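Local coordinates for LipS lipolytic enzyme (Unidentified, PDB 4FBL), which is a thermostable lipase of the alpha/beta hydrolase fold that probably hydrolyses the ester bonds of lipid substrates, at residues 98-101 / 102-105; 166-169 / 170-173; 231-234 / 235-238. All coordinates share one frame; numbering follows the deposited sequence.

From the N terminus the three contacts follow in series, none nested in or crossing another, and each is a single turn of continuous chain. Contact 1 ends the loop between helices 93-97 and 101-118 and starts the longer helix. Contact 2 makes a type I turn in the loop between helix 160-166 and strand 174-176, in the insertion between core strands 147-151 and 221-226. Contact 3 closes the loop from strand 221-226 into helix 235-243, beside the spermidine pocket. Contacts 1 and 2 both reach the second subunit, where Phe167 of one chain packs on Ala101 and Thr105 of the other; contact 3 lies about 23 Å from contact 1, centre to centre.

Contact 1. Residues 98-101 / 102-105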
ATOM      1  N   ALA C  98       3.953  11.668 -13.210  1.00 25.11           N
ATOM      2  CA  ALA C  98       5.221  10.942 -13.372  1.00 25.83           C
ATOM      3  C   ALA C  98       6.041  10.735 -12.041  1.00 25.65           C
ATOM      4  O   ALA C  98       7.137  10.195 -12.068  1.00 25.94           O
ATOM      5  CB  ALA C  98       6.127  11.627 -14.479  1.00 23.57           C
ATOM      6  N   SER C  99       5.469  11.103 -10.890  1.00 24.70           N
ATOM      7  CA  SER C  99       6.187  11.135  -9.612  1.00 24.39           C
ATOM      8  C   SER C  99       5.721   9.969  -8.772  1.00 23.74           C
ATOM      9  O   SER C  99       4.573   9.520  -8.895  1.00 22.05           O
ATOM     10  CB  SER C  99       5.848  12.454  -8.885  1.00 24.32           C
ATOM     11  OG  SER C  99       6.306  13.576  -9.642  1.00 26.43           O
ATOM     12  N   THR C 100       6.621   9.447  -7.951  1.00 22.63           N
ATOM     13  CA  THR C 100       6.304   8.268  -7.209  1.00 21.57           C
ATOM     14  C   THR C 100       6.508   8.395  -5.655  1.00 21.57           C
ATOM     15  O   THR C 100       7.166   9.356  -5.153  1.00 21.35           O
ATOM     16  CB  THR C 100       7.206   7.138  -7.725  1.00 21.33           C
ATOM     17  OG1 THR C 100       8.540   7.409  -7.327  1.00 20.77           O
ATOM     18  CG2 THR C 100       7.237   6.994  -9.286  1.00 22.21           C
ATOM     19  N   ALA C 101       6.082   7.355  -4.927  1.00 20.13           N
ATOM     20  CA  ALA C 101       6.438   7.230  -3.516  1.00 19.16           C
ATOM     21  C   ALA C 101       7.955   7.120  -3.251  1.00 20.15           C
ATOM     22  O   ALA C 101       8.380   7.595  -2.178  1.00 19.43           O
ATOM     23  CB  ALA C 101       5.666   6.115  -2.822  1.00 17.63           C
ATOM     24  N   SER C 102       8.765   6.516  -4.148  1.00 18.42           N
ATOM     25  CA  SER C 102      10.212   6.602  -3.995  1.00 19.65           C
ATOM     26  C   SER C 102      10.697   8.059  -4.032  1.00 18.00           C
ATOM     27  O   SER C 102      11.591   8.441  -3.250  1.00 20.85           O
ATOM     28  CB  SER C 102      10.989   5.742  -5.041  1.00 19.34           C
ATOM     29  OG  SER C 102      10.507   4.396  -4.861  1.00 23.61           O
ATOM     30  N   ASP C 103      10.206   8.844  -4.971  1.00 18.85           N
ATOM     31  CA  ASP C 103      10.510  10.273  -5.008  1.00 19.83           C
ATOM     32  C   ASP C 103      10.156  10.924  -3.663  1.00 20.17           C
ATOM     33  O   ASP C 103      10.952  11.654  -3.143  1.00 19.70           O
ATOM     34  CB  ASP C 103       9.687  10.998  -6.096  1.00 21.12           C
ATOM     35  CG  ASP C 103      10.057  10.528  -7.557  1.00 24.24           C
ATOM     36  OD1 ASP C 103      11.168  10.082  -7.794  1.00 27.59           O
ATOM     37  OD2 ASP C 103       9.237  10.588  -8.471  1.00 25.06           O
ATOM     38  N   TRP C 104       8.959  10.720  -3.134  1.00 17.81           N
ATOM     39  CA  TRP C 104       8.528  11.503  -1.993  1.00 19.40           C
ATOM     40  C   TRP C 104       9.235  11.128  -0.709  1.00 19.56           C
ATOM     41  O   TRP C 104       9.466  11.974   0.153  1.00 19.63           O
ATOM     42  CB  TRP C 104       6.992  11.488  -1.779  1.00 16.23           C
ATOM     43  CG  TRP C 104       6.289  11.989  -3.053  1.00 20.00           C
ATOM     44  CD1 TRP C 104       6.772  12.901  -3.950  1.00 18.93           C
ATOM     45  CD2 TRP C 104       5.050  11.495  -3.617  1.00 17.02           C
ATOM     46  NE1 TRP C 104       5.908  13.062  -5.023  1.00 17.18           N
ATOM     47  CE2 TRP C 104       4.846  12.199  -4.853  1.00 17.74           C
ATOM     48  CE3 TRP C 104       4.137  10.495  -3.221  1.00 15.59           C
ATOM     49  CZ2 TRP C 104       3.745  11.972  -5.684  1.00 14.11           C
ATOM     50  CZ3 TRP C 104       2.989  10.247  -4.065  1.00 15.21           C
ATOM     51  CH2 TRP C 104       2.799  11.026  -5.254  1.00 14.51           C
ATOM     52  N   THR C 105       9.538   9.859  -0.547  1.00 18.46           N
ATOM     53  CA  THR C 105      10.281   9.460   0.648  1.00 18.21           C
ATOM     54  C   THR C 105      11.738   9.974   0.514  1.00 18.17           C
ATOM     55  O   THR C 105      12.385  10.348   1.524  1.00 16.95           O
ATOM     56  CB  THR C 105      10.253   7.922   0.874  1.00 17.73           C
ATOM     57  OG1 THR C 105      10.509   7.199  -0.357  1.00 18.76           O
ATOM     58  CG2 THR C 105       8.930   7.499   1.472  1.00 17.27           C
TER
HETATM   59  O   HOH W   1       9.722   9.778 -11.052  1.00 41.08           O
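Thr100 and Asp103 reach for each other's backbone through their first torsions: OG1 of Thr100 stands between its own N and carbonyl carbon (chi1 69°), while CG of Asp103 lies anti to its carbonyl carbon (chi1 -65°) and swings the carboxylate back to the start of the turn. Asp103 N donates to Thr100 OG1 at 3.2 Å, almost straight (172°). In return Thr100 N donates to Asp103 OD2 at 2.9 Å, arriving from above the carboxylate plane. The same OD2 accepts a water that also donates to Ala98 O, tying the cap to the preceding loop.

Beyond the cap the first i to i+4 bond of the helix runs from Trp104 N to Thr100 O at 3.0 Å. That oxygen also lies 3.3 Å above one face of the Trp104 indole, offset toward its rim, and Ser99 CB meets CZ2 of the ring obliquely at 3.9 Å. The indole NE1 is held by Thr87 O, and His89 meets the ring steeply. One turn on, Ala101 O takes two bonds from Thr105, from N and from OG1 (2.8 Å), which pins the threonine hydroxyl to the helix backbone. Helix 200-213 packs on Ala101 through Ile206. The reciprocal side-chain-to-backbone bonds of Thr100, the N-cap, and Asp103 make a classic capping box at the start of helix 101-118.

Contact 2. Residues 166-169 / 170-173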
ATOM      1  N   ALA C 166      -6.342   2.899  -8.769  1.00 22.46           N
ATOM      2  CA  ALA C 166      -4.868   2.663  -8.618  1.00 20.97           C
ATOM      3  C   ALA C 166      -4.219   1.950  -9.793  1.00 20.81           C
ATOM      4  O   ALA C 166      -3.174   2.387 -10.344  1.00 20.62           O
ATOM      5  CB  ALA C 166      -4.603   1.926  -7.276  1.00 20.04           C
ATOM      6  N   PHE C 167      -4.793   0.809 -10.216  1.00 21.28           N
ATOM      7  CA  PHE C 167      -4.193   0.081 -11.358  1.00 22.13           C
ATOM      8  C   PHE C 167      -5.143  -0.185 -12.525  1.00 25.59           C
ATOM      9  O   PHE C 167      -5.085  -1.251 -13.139  1.00 26.42           O
ATOM     10  CB  PHE C 167      -3.634  -1.282 -10.895  1.00 19.51           C
ATOM     11  CG  PHE C 167      -2.496  -1.145  -9.924  1.00 20.03           C
ATOM     12  CD1 PHE C 167      -1.239  -0.791 -10.390  1.00 19.98           C
ATOM     13  CD2 PHE C 167      -2.705  -1.295  -8.569  1.00 20.38           C
ATOM     14  CE1 PHE C 167      -0.183  -0.643  -9.555  1.00 19.01           C
ATOM     15  CE2 PHE C 167      -1.622  -1.126  -7.671  1.00 19.98           C
ATOM     16  CZ  PHE C 167      -0.362  -0.803  -8.162  1.00 18.23           C
ATOM     17  N   ASN C 168      -5.990   0.784 -12.812  1.00 27.26           N
ATOM     18  CA  ASN C 168      -7.085   0.656 -13.736  1.00 29.46           C
ATOM     19  C   ASN C 168      -6.595   0.926 -15.130  1.00 31.21           C
ATOM     20  O   ASN C 168      -6.280   2.069 -15.441  1.00 31.58           O
ATOM     21  CB  ASN C 168      -8.136   1.694 -13.380  1.00 29.79           C
ATOM     22  CG  ASN C 168      -9.434   1.518 -14.170  1.00 31.17           C
ATOM     23  OD1 ASN C 168      -9.415   1.089 -15.327  1.00 33.05           O
ATOM     24  ND2 ASN C 168     -10.536   1.922 -13.580  1.00 28.82           N
ATOM     25  N   PRO C 169      -6.584  -0.111 -16.000  1.00 31.84           N
ATOM     26  CA  PRO C 169      -6.139   0.107 -17.386  1.00 32.67           C
ATOM     27  C   PRO C 169      -7.090   0.990 -18.210  1.00 33.02           C
ATOM     28  O   PRO C 169      -6.667   1.459 -19.248  1.00 34.50           O
ATOM     29  CB  PRO C 169      -6.112  -1.313 -17.976  1.00 31.93           C
ATOM     30  CG  PRO C 169      -7.145  -2.066 -17.184  1.00 31.72           C
ATOM     31  CD  PRO C 169      -7.348  -1.371 -15.853  1.00 31.51           C
ATOM     32  N   ASP C 170      -8.329   1.221 -17.750  1.00 34.53           N
ATOM     33  CA  ASP C 170      -9.323   2.093 -18.449  1.00 37.47           C
ATOM     34  C   ASP C 170      -9.599   3.450 -17.783  1.00 36.46           C
ATOM     35  O   ASP C 170     -10.580   4.079 -18.118  1.00 37.68           O
ATOM     36  CB  ASP C 170     -10.716   1.404 -18.521  1.00 38.97           C
ATOM     37  CG  ASP C 170     -10.633  -0.056 -18.983  1.00 44.94           C
ATOM     38  OD1 ASP C 170     -10.058  -0.280 -20.070  1.00 50.52           O
ATOM     39  OD2 ASP C 170     -11.123  -0.973 -18.247  1.00 50.52           O
ATOM     40  N   ALA C 171      -8.814   3.877 -16.807  1.00 35.12           N
ATOM     41  CA  ALA C 171      -9.137   5.127 -16.090  1.00 33.59           C
ATOM     42  C   ALA C 171      -8.787   6.348 -16.940  1.00 31.51           C
ATOM     43  O   ALA C 171      -7.885   6.292 -17.747  1.00 28.74           O
ATOM     44  CB  ALA C 171      -8.400   5.176 -14.765  1.00 33.07           C
ATOM     45  N   PRO C 172      -9.503   7.467 -16.738  1.00 32.99           N
ATOM     46  CA  PRO C 172      -9.113   8.770 -17.345  1.00 32.74           C
ATOM     47  C   PRO C 172      -7.727   9.218 -16.869  1.00 34.03           C
ATOM     48  O   PRO C 172      -7.295   8.767 -15.756  1.00 33.27           O
ATOM     49  CB  PRO C 172     -10.132   9.746 -16.753  1.00 31.84           C
ATOM     50  CG  PRO C 172     -10.714   9.085 -15.579  1.00 33.87           C
ATOM     51  CD  PRO C 172     -10.652   7.591 -15.807  1.00 32.64           C
ATOM     52  N   ALA C 173      -7.035  10.125 -17.583  1.00 33.85           N
ATOM     53  CA  ALA C 173      -5.806  10.687 -16.965  1.00 33.42           C
ATOM     54  C   ALA C 173      -6.055  11.513 -15.663  1.00 33.75           C
ATOM     55  O   ALA C 173      -5.225  11.502 -14.759  1.00 32.95           O
ATOM     56  CB  ALA C 173      -4.991  11.478 -17.952  1.00 34.33           C
TER
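Asn168 and Ala171 are the ends of a type I beta turn, with Pro169 and Asp170 at its corners; the side chain of Asn168 adds an Asx turn inside it. The turn reverses the chain between helix 160-166 and strand 174-176, at the surface of the insertion that interrupts the core sheet, the place where many alpha/beta hydrolases carry a lid.

Two hydrogen bonds join the halves. The main-chain bond of the turn, Ala171 N to Asn168 O, is weak at 3.4 Å. The shorter one comes from the side chain: Asp170 N donates to Asn168 OD1 at 2.7 Å, bent to 143° at the hydrogen and tilted from the carbonyl plane of the amide. CG of Asn168 is anti to its backbone N (chi1 -172°), which folds the amide over the turn, and ND2 is hydrogen-bonded to Ala164 O, in the last turn of helix 160-166. With both ends of the amide bonded, its rotation is fixed. An alanine here would take away the amide, and would probably leave Asp170 N without its side-chain acceptor and Ala164 O without this donor, letting the turn flex.

Nonpolar contact is slight and local. The ring of Pro169 restricts phi at the first corner. Across the dimer, Pro169 packs on Phe141 and Asn168 on Gln140 of the second subunit, so the turn is part of the subunit interface. Inside the turn the methyl of Ala171 rests against the methylene of Asn168, CB to CB 3.8 Å.

Contact 3. Residues 231-234 / 235-238; sequences VVPP and HNGE
Pro233 and Pro234 present the flat groups that matter here, their peptide carbonyls, and each is met from above its plane by an N-H of the following turn. Asn236 N donates to Pro233 O at 2.9 Å, standing 44° out of the carbonyl plane. Gly237 N repeats the arrangement on Pro234 O, also at 2.9 Å and 45° out. Both bonds span three residues, the short reach of a tightly wound first turn. Neither proline has an N-H to give.

Asn236 turns its side chain back to the loop: CB lies 3.2 Å from Pro233 O, and the amide carbon CG is 3.9 Å from CG1 of Val232. These two side chains meet at about a right angle, whereas the Asn236 side chain runs alongside Pro233, in the same direction. The imidazole of His235 leads away from the loop.

Upstream, the N-H groups of Val231 and Val232 both bond to Asp229 OD1, probably the acid of a Ser128-His259-Asp229 triad. Val231 touches the bound spermidine, and both valines touch His259. The loop that follows strand 221-226 thus passes the pocket at Val231 and turns into helix 235-243, with Pro234 and Glu238 packed on Trp253 of the neighbouring strand 249-254 and Asn236 on Leu155 of a loop.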
ATOM      1  N   VAL C 231     -12.140  14.137   3.743  1.00 31.02           N
ATOM      2  CA  VAL C 231     -11.084  13.605   2.855  1.00 29.69           C
ATOM      3  C   VAL C 231     -10.481  12.290   3.415  1.00 29.00           C
ATOM      4  O   VAL C 231     -10.463  11.294   2.729  1.00 27.45           O
ATOM      5  CB  VAL C 231     -10.078  14.678   2.573  1.00 29.97           C
ATOM      6  CG1 VAL C 231      -9.011  14.193   1.560  1.00 31.17           C
ATOM      7  CG2 VAL C 231     -10.814  15.834   1.959  1.00 27.09           C
ATOM      8  N   VAL C 232     -10.029  12.316   4.673  1.00 26.65           N
ATOM      9  CA  VAL C 232      -9.301  11.266   5.260  1.00 25.88           C
ATOM     10  C   VAL C 232     -10.134  10.955   6.463  1.00 25.70           C
ATOM     11  O   VAL C 232     -10.486  11.875   7.226  1.00 26.53           O
ATOM     12  CB  VAL C 232      -7.858  11.700   5.782  1.00 25.39           C
ATOM     13  CG1 VAL C 232      -7.270  10.651   6.777  1.00 20.35           C
ATOM     14  CG2 VAL C 232      -6.872  11.962   4.637  1.00 24.16           C
ATOM     15  N   PRO C 233     -10.456   9.666   6.658  1.00 24.49           N
ATOM     16  CA  PRO C 233     -11.213   9.251   7.808  1.00 24.86           C
ATOM     17  C   PRO C 233     -10.583   9.595   9.187  1.00 26.39           C
ATOM     18  O   PRO C 233      -9.416   9.324   9.415  1.00 24.96           O
ATOM     19  CB  PRO C 233     -11.365   7.712   7.621  1.00 26.41           C
ATOM     20  CG  PRO C 233     -11.333   7.508   6.082  1.00 23.93           C
ATOM     21  CD  PRO C 233     -10.274   8.578   5.652  1.00 25.20           C
ATOM     22  N   PRO C 234     -11.394  10.183  10.099  1.00 27.37           N
ATOM     23  CA  PRO C 234     -10.955  10.672  11.374  1.00 27.49           C
ATOM     24  C   PRO C 234     -10.416   9.561  12.267  1.00 29.10           C
ATOM     25  O   PRO C 234      -9.542   9.780  13.175  1.00 28.37           O
ATOM     26  CB  PRO C 234     -12.248  11.232  11.964  1.00 27.38           C
ATOM     27  CG  PRO C 234     -12.943  11.860  10.773  1.00 27.93           C
ATOM     28  CD  PRO C 234     -12.750  10.690   9.758  1.00 27.38           C
ATOM     29  N   HIS C 235     -10.950   8.370  12.044  1.00 28.28           N
ATOM     30  CA  HIS C 235     -10.524   7.223  12.783  1.00 28.63           C
ATOM     31  C   HIS C 235      -8.988   6.969  12.579  1.00 26.97           C
ATOM     32  O   HIS C 235      -8.374   6.247  13.346  1.00 25.76           O
ATOM     33  CB  HIS C 235     -11.385   6.027  12.320  1.00 31.97           C
ATOM     34  CG  HIS C 235     -10.927   4.741  12.877  1.00 35.36           C
ATOM     35  ND1 HIS C 235     -10.237   3.809  12.120  1.00 41.27           N
ATOM     36  CD2 HIS C 235     -10.993   4.248  14.145  1.00 42.15           C
ATOM     37  CE1 HIS C 235      -9.926   2.778  12.896  1.00 41.18           C
ATOM     38  NE2 HIS C 235     -10.358   3.025  14.131  1.00 41.61           N
ATOM     39  N   ASN C 236      -8.404   7.550  11.519  1.00 25.63           N
ATOM     40  CA  ASN C 236      -6.941   7.540  11.367  1.00 25.62           C
ATOM     41  C   ASN C 236      -6.200   7.996  12.638  1.00 24.13           C
ATOM     42  O   ASN C 236      -5.205   7.383  12.973  1.00 25.65           O
ATOM     43  CB  ASN C 236      -6.469   8.313  10.145  1.00 24.48           C
ATOM     44  CG  ASN C 236      -6.534   7.483   8.863  1.00 27.68           C
ATOM     45  OD1 ASN C 236      -7.510   7.516   8.105  1.00 26.75           O
ATOM     46  ND2 ASN C 236      -5.500   6.752   8.620  1.00 19.47           N
ATOM     47  N   GLY C 237      -6.712   8.987  13.375  1.00 23.84           N
ATOM     48  CA  GLY C 237      -6.040   9.441  14.613  1.00 23.36           C
ATOM     49  C   GLY C 237      -6.031   8.342  15.674  1.00 24.69           C
ATOM     50  O   GLY C 237      -5.013   8.152  16.398  1.00 23.13           O
ATOM     51  N   GLU C 238      -7.157   7.597  15.794  1.00 25.83           N
ATOM     52  CA  GLU C 238      -7.233   6.479  16.779  1.00 28.26           C
ATOM     53  C   GLU C 238      -6.294   5.340  16.422  1.00 27.34           C
ATOM     54  O   GLU C 238      -5.615   4.786  17.290  1.00 27.89           O
ATOM     55  CB  GLU C 238      -8.691   5.997  16.988  1.00 29.59           C
ATOM     56  CG  GLU C 238      -9.513   7.134  17.662  1.00 35.07           C
ATOM     57  CD  GLU C 238     -11.033   7.004  17.569  1.00 47.80           C
ATOM     58  OE1 GLU C 238     -11.656   7.156  18.658  1.00 55.32           O
ATOM     59  OE2 GLU C 238     -11.604   6.812  16.448  1.00 48.23           O
TER